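Side-chain contacts in replicative DNA helicase DnaB, 1st part (Mycobacterium tuberculosis, PDB 2R5U), which probably unwinds duplex DNA ahead of the replication fork as a hexameric, ATP-driven 5'-3' helicase, of which this chain is the N-terminal domain: residues 46-51 and 70-75; 66-71 and 103-108. All coordinates share one frame; numbering follows the deposited sequence.

Contact 1 (46-51 and 70-75); sequences DAIADV and DAILDL
Ile48 meets Ile72 and Leu73 where helix 45-52 packs on helix 63-77, one branched side chain reaching two neighbours through different carbons. The tight part is the isoleucine pair. CD1 of Ile48 comes to 3.6 Å from CG2 of Ile72, and CG1 of Ile48 follows at 3.9 Å from that same methyl, the ethyl arm of Ile48 crossing the branch methyl of Ile72 at a slant. In both isoleucines CG2 is anti to the backbone N and CG1 sits beside that nitrogen (chi1 -58° in each), yet they present different branches: Ile48 leads with its ethyl arm, Ile72 with its branch methyl. Met41 of helix 31-43 touches both of these buried residues.

The loose side is the partly exposed Leu73. Its CD2 approaches CG2 of Ile48 at 4.2 Å, the two side chains running past each other in opposite directions. Beyond it on the same helix, the partly exposed Asp74 forms a salt bridge with Arg94. No hydrogen bond joins the two segments, and the backbones stay well apart, with 8.0 Å between CA of Ile48 and CA of Leu73. This is ordinary apolar helix-helix packing, here within the all-helical N-terminal domain of DnaB, between helices 45-52 and 63-77.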
loop_
_atom_site.group_PDB
_atom_site.type_symbol
_atom_site.label_atom_id
_atom_site.label_comp_id
_atom_site.label_asym_id
_atom_site.label_seq_id
_atom_site.Cartn_x
_atom_site.Cartn_y
_atom_site.Cartn_z
ATOM N N ASP B 46 -19.960 -22.215 35.203
ATOM C CA ASP B 46 -19.003 -23.241 35.660
ATOM C C ASP B 46 -18.342 -23.971 34.487
ATOM O O ASP B 46 -17.170 -24.338 34.568
ATOM C CB ASP B 46 -19.674 -24.261 36.596
ATOM C CG ASP B 46 -20.215 -23.624 37.878
ATOM O OD1 ASP B 46 -19.774 -22.505 38.231
ATOM O OD2 ASP B 46 -21.085 -24.241 38.542
ATOM N N ALA B 47 -19.097 -24.179 33.406
ATOM C CA ALA B 47 -18.553 -24.824 32.208
ATOM C C ALA B 47 -17.535 -23.920 31.494
ATOM O O ALA B 47 -16.512 -24.407 31.026
ATOM C CB ALA B 47 -19.659 -25.225 31.257
ATOM N N ILE B 48 -17.808 -22.621 31.412
ATOM C CA ILE B 48 -16.832 -21.691 30.825
ATOM C C ILE B 48 -15.490 -21.820 31.572
ATOM O O ILE B 48 -14.445 -21.964 30.948
ATOM C CB ILE B 48 -17.304 -20.219 30.865
ATOM C CG1 ILE B 48 -18.644 -20.038 30.115
ATOM C CG2 ILE B 48 -16.217 -19.306 30.268
ATOM C CD1 ILE B 48 -19.255 -18.656 30.303
ATOM N N ALA B 49 -15.534 -21.784 32.911
ATOM C CA ALA B 49 -14.306 -21.862 33.729
ATOM C C ALA B 49 -13.541 -23.136 33.456
ATOM O O ALA B 49 -12.325 -23.111 33.296
ATOM C CB ALA B 49 -14.638 -21.750 35.234
ATOM N N ASP B 50 -14.260 -24.252 33.383
ATOM C CA ASP B 50 -13.649 -25.544 33.039
ATOM C C ASP B 50 -12.942 -25.558 31.673
ATOM O O ASP B 50 -11.818 -26.071 31.538
ATOM C CB ASP B 50 -14.722 -26.610 33.026
ATOM C CG ASP B 50 -14.620 -27.519 34.186
ATOM O OD1 ASP B 50 -14.131 -28.656 33.966
ATOM O OD2 ASP B 50 -14.995 -27.100 35.310
ATOM N N VAL B 51 -13.620 -24.996 30.681
ATOM C CA VAL B 51 -13.150 -24.937 29.305
ATOM C C VAL B 51 -11.879 -24.079 29.188
ATOM O O VAL B 51 -10.912 -24.453 28.494
ATOM C CB VAL B 51 -14.309 -24.438 28.380
ATOM C CG1 VAL B 51 -13.811 -24.054 27.015
ATOM C CG2 VAL B 51 -15.391 -25.536 28.271
ATOM N N ASP B 70 -14.937 -16.639 21.360
ATOM C CA ASP B 70 -14.355 -15.317 21.679
ATOM C C ASP B 70 -15.411 -14.374 22.274
ATOM O O ASP B 70 -15.119 -13.635 23.219
ATOM C CB ASP B 70 -13.719 -14.660 20.436
ATOM C CG ASP B 70 -12.539 -15.453 19.862
ATOM O OD1 ASP B 70 -12.053 -16.431 20.497
ATOM O OD2 ASP B 70 -12.104 -15.102 18.731
ATOM N N ALA B 71 -16.632 -14.420 21.732
ATOM C CA ALA B 71 -17.741 -13.627 22.264
ATOM C C ALA B 71 -18.100 -14.035 23.717
ATOM O O ALA B 71 -18.281 -13.169 24.583
ATOM C CB ALA B 71 -18.964 -13.725 21.354
ATOM N N ILE B 72 -18.165 -15.337 23.986
ATOM C CA ILE B 72 -18.401 -15.832 25.361
ATOM C C ILE B 72 -17.282 -15.362 26.319
ATOM O O ILE B 72 -17.548 -14.852 27.414
ATOM C CB ILE B 72 -18.534 -17.368 25.404
ATOM C CG1 ILE B 72 -19.693 -17.860 24.500
ATOM C CG2 ILE B 72 -18.739 -17.849 26.835
ATOM C CD1 ILE B 72 -19.698 -19.415 24.316
ATOM N N LEU B 73 -16.031 -15.532 25.910
ATOM C CA LEU B 73 -14.914 -15.106 26.738
ATOM C C LEU B 73 -14.941 -13.597 26.974
ATOM O O LEU B 73 -14.605 -13.140 28.065
ATOM C CB LEU B 73 -13.577 -15.514 26.123
ATOM C CG LEU B 73 -13.166 -16.986 26.109
ATOM C CD1 LEU B 73 -11.650 -17.000 26.225
ATOM C CD2 LEU B 73 -13.800 -17.854 27.203
ATOM N N ASP B 74 -15.323 -12.826 25.949
ATOM C CA ASP B 74 -15.481 -11.362 26.098
ATOM C C ASP B 74 -16.433 -10.998 27.233
ATOM O O ASP B 74 -16.117 -10.150 28.079
ATOM C CB ASP B 74 -16.000 -10.723 24.812
ATOM C CG ASP B 74 -15.001 -9.793 24.187
ATOM O OD1 ASP B 74 -14.103 -10.285 23.458
ATOM O OD2 ASP B 74 -15.117 -8.559 24.433
ATOM N N LEU B 75 -17.598 -11.639 27.228
ATOM C CA LEU B 75 -18.628 -11.443 28.240
ATOM C C LEU B 75 -18.167 -11.894 29.627
ATOM O O LEU B 75 -18.302 -11.165 30.602
ATOM C CB LEU B 75 -19.906 -12.173 27.828
ATOM C CG LEU B 75 -20.678 -11.514 26.669
ATOM C CD1 LEU B 75 -21.758 -12.444 26.145
ATOM C CD2 LEU B 75 -21.287 -10.199 27.122
#

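Contact 2 (66-71 and 103-108); sequences QNVYDA and APYLHT
In the helical bundle of the DnaB N-terminal domain, helix 63-77 meets helix 102-111 through Val68, which faces Leu106 and Tyr105. The isopropyl group of Val68 receives one leucine methyl almost evenly: CD2 of Leu106 is 4.1 Å from CG1 of Val68 and 4.2 Å from its CG2. The CB of Leu106 does not point straight at Val68; with chi2 at -179° CD1 extends the chain, and the other methyl, CD2, is the one turned to the valine, the two side chains passing in opposite directions. Tyr105 adds a lighter touch. Its CE1 lies 4.5 Å from CG2 of Val68, with the methyl at the ring edge and near the ring plane, so this is edge packing rather than a methyl seated over the face. Ile100 touches all three residues, and Leu38 of helix 31-43 also packs on Val68. The tyrosine hydroxyl makes a weak hydrogen bond to His65, on the same helix as Val68. Across the two segments themselves, however, every contact is between carbon atoms, consistent with association by dispersion and burial of apolar surface, without a directional bond between the two segments.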
loop_
_atom_site.group_PDB
_atom_site.type_symbol
_atom_site.label_atom_id
_atom_site.label_comp_id
_atom_site.label_asym_id
_atom_site.label_seq_id
_atom_site.Cartn_x
_atom_site.Cartn_y
_atom_site.Cartn_z
ATOM N N GLN B 66 -14.768 -20.316 16.629
ATOM C CA GLN B 66 -13.854 -19.380 17.302
ATOM C C GLN B 66 -14.560 -18.075 17.642
ATOM O O GLN B 66 -14.336 -17.515 18.706
ATOM C CB GLN B 66 -12.587 -19.062 16.475
ATOM C CG GLN B 66 -11.487 -18.376 17.311
ATOM C CD GLN B 66 -10.901 -19.298 18.365
ATOM O OE1 GLN B 66 -10.977 -19.018 19.574
ATOM N NE2 GLN B 66 -10.353 -20.426 17.925
ATOM N N ASN B 67 -15.384 -17.586 16.724
ATOM C CA ASN B 67 -16.119 -16.334 16.911
ATOM C C ASN B 67 -17.041 -16.456 18.129
ATOM O O ASN B 67 -17.103 -15.549 18.972
ATOM C CB ASN B 67 -16.985 -15.996 15.692
ATOM C CG ASN B 67 -16.171 -15.550 14.447
ATOM O OD1 ASN B 67 -15.028 -15.093 14.542
ATOM N ND2 ASN B 67 -16.800 -15.653 13.283
ATOM N N VAL B 68 -17.765 -17.575 18.207
ATOM C CA VAL B 68 -18.696 -17.795 19.315
ATOM C C VAL B 68 -17.917 -17.845 20.625
ATOM O O VAL B 68 -18.268 -17.146 21.585
ATOM C CB VAL B 68 -19.537 -19.065 19.134
ATOM C CG1 VAL B 68 -20.418 -19.322 20.399
ATOM C CG2 VAL B 68 -20.405 -18.920 17.892
ATOM N N TYR B 69 -16.855 -18.649 20.644
ATOM C CA TYR B 69 -16.001 -18.784 21.813
ATOM C C TYR B 69 -15.453 -17.437 22.298
ATOM O O TYR B 69 -15.491 -17.142 23.500
ATOM C CB TYR B 69 -14.859 -19.758 21.515
ATOM C CG TYR B 69 -13.929 -20.013 22.687
ATOM C CD1 TYR B 69 -14.238 -20.969 23.645
ATOM C CD2 TYR B 69 -12.732 -19.291 22.827
ATOM C CE1 TYR B 69 -13.399 -21.208 24.709
ATOM C CE2 TYR B 69 -11.871 -19.526 23.894
ATOM C CZ TYR B 69 -12.223 -20.486 24.831
ATOM O OH TYR B 69 -11.405 -20.754 25.886
ATOM N N ASP B 70 -14.937 -16.639 21.360
ATOM C CA ASP B 70 -14.355 -15.317 21.679
ATOM C C ASP B 70 -15.411 -14.374 22.274
ATOM O O ASP B 70 -15.119 -13.635 23.219
ATOM C CB ASP B 70 -13.719 -14.660 20.436
ATOM C CG ASP B 70 -12.539 -15.453 19.862
ATOM O OD1 ASP B 70 -12.053 -16.431 20.497
ATOM O OD2 ASP B 70 -12.104 -15.102 18.731
ATOM N N ALA B 71 -16.632 -14.420 21.732
ATOM C CA ALA B 71 -17.741 -13.627 22.264
ATOM C C ALA B 71 -18.100 -14.035 23.717
ATOM O O ALA B 71 -18.281 -13.169 24.583
ATOM C CB ALA B 71 -18.964 -13.725 21.354
ATOM N N ALA B 103 -29.004 -16.220 16.030
ATOM C CA ALA B 103 -29.327 -16.883 17.288
ATOM C C ALA B 103 -29.807 -18.319 17.101
ATOM O O ALA B 103 -29.547 -19.154 17.977
ATOM C CB ALA B 103 -30.354 -16.068 18.114
ATOM N N PRO B 104 -30.492 -18.630 15.967
ATOM C CA PRO B 104 -30.895 -20.032 15.763
ATOM C C PRO B 104 -29.686 -20.976 15.800
ATOM O O PRO B 104 -29.796 -22.091 16.299
ATOM C CB PRO B 104 -31.503 -20.022 14.354
ATOM C CG PRO B 104 -31.961 -18.623 14.153
ATOM C CD PRO B 104 -30.934 -17.781 14.839
ATOM N N TYR B 105 -28.540 -20.519 15.305
ATOM C CA TYR B 105 -27.326 -21.332 15.390
ATOM C C TYR B 105 -26.893 -21.584 16.840
ATOM O O TYR B 105 -26.510 -22.701 17.192
ATOM C CB TYR B 105 -26.196 -20.696 14.595
ATOM C CG TYR B 105 -24.949 -21.513 14.653
ATOM C CD1 TYR B 105 -23.772 -20.981 15.177
ATOM C CD2 TYR B 105 -24.951 -22.835 14.217
ATOM C CE1 TYR B 105 -22.618 -21.741 15.236
ATOM C CE2 TYR B 105 -23.803 -23.608 14.284
ATOM C CZ TYR B 105 -22.645 -23.044 14.790
ATOM O OH TYR B 105 -21.513 -23.800 14.866
ATOM N N LEU B 106 -26.950 -20.544 17.674
ATOM C CA LEU B 106 -26.669 -20.693 19.104
ATOM C C LEU B 106 -27.615 -21.676 19.784
ATOM O O LEU B 106 -27.189 -22.457 20.634
ATOM C CB LEU B 106 -26.690 -19.337 19.826
ATOM C CG LEU B 106 -25.784 -18.232 19.279
ATOM C CD1 LEU B 106 -25.952 -17.010 20.177
ATOM C CD2 LEU B 106 -24.326 -18.699 19.239
ATOM N N HIS B 107 -28.888 -21.649 19.393
ATOM C CA HIS B 107 -29.873 -22.596 19.920
ATOM C C HIS B 107 -29.588 -24.035 19.475
ATOM O O HIS B 107 -29.751 -24.955 20.262
ATOM C CB HIS B 107 -31.299 -22.168 19.560
ATOM C CG HIS B 107 -31.760 -20.962 20.316
ATOM N ND1 HIS B 107 -31.936 -20.970 21.684
ATOM C CD2 HIS B 107 -32.034 -19.702 19.907
ATOM C CE1 HIS B 107 -32.329 -19.772 22.081
ATOM N NE2 HIS B 107 -32.395 -18.984 21.022
ATOM N N THR B 108 -29.139 -24.202 18.231
ATOM C CA THR B 108 -28.668 -25.505 17.735
ATOM C C THR B 108 -27.484 -26.043 18.572
ATOM O O THR B 108 -27.498 -27.196 19.005
ATOM C CB THR B 108 -28.287 -25.432 16.241
ATOM O OG1 THR B 108 -29.437 -25.090 15.458
ATOM C CG2 THR B 108 -27.746 -26.752 15.761
#

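Both contacts use helix 63-77, which serves as a common element: contact 1 joins it to helix 45-52 and contact 2 to helix 102-111. Their centres lie 12 Å apart, and the two meet directly where CG1 of Val51 packs at 3.7 Å from CE1 of Tyr69. Each is a buried contact with one partly exposed member, Leu73 in the first and Tyr105 in the second. The chemistry differs in detail: contact 1 is purely aliphatic and has the closer methyl approach, whereas contact 2 is looser and brings in an aromatic edge. Helix 31-43 touches both.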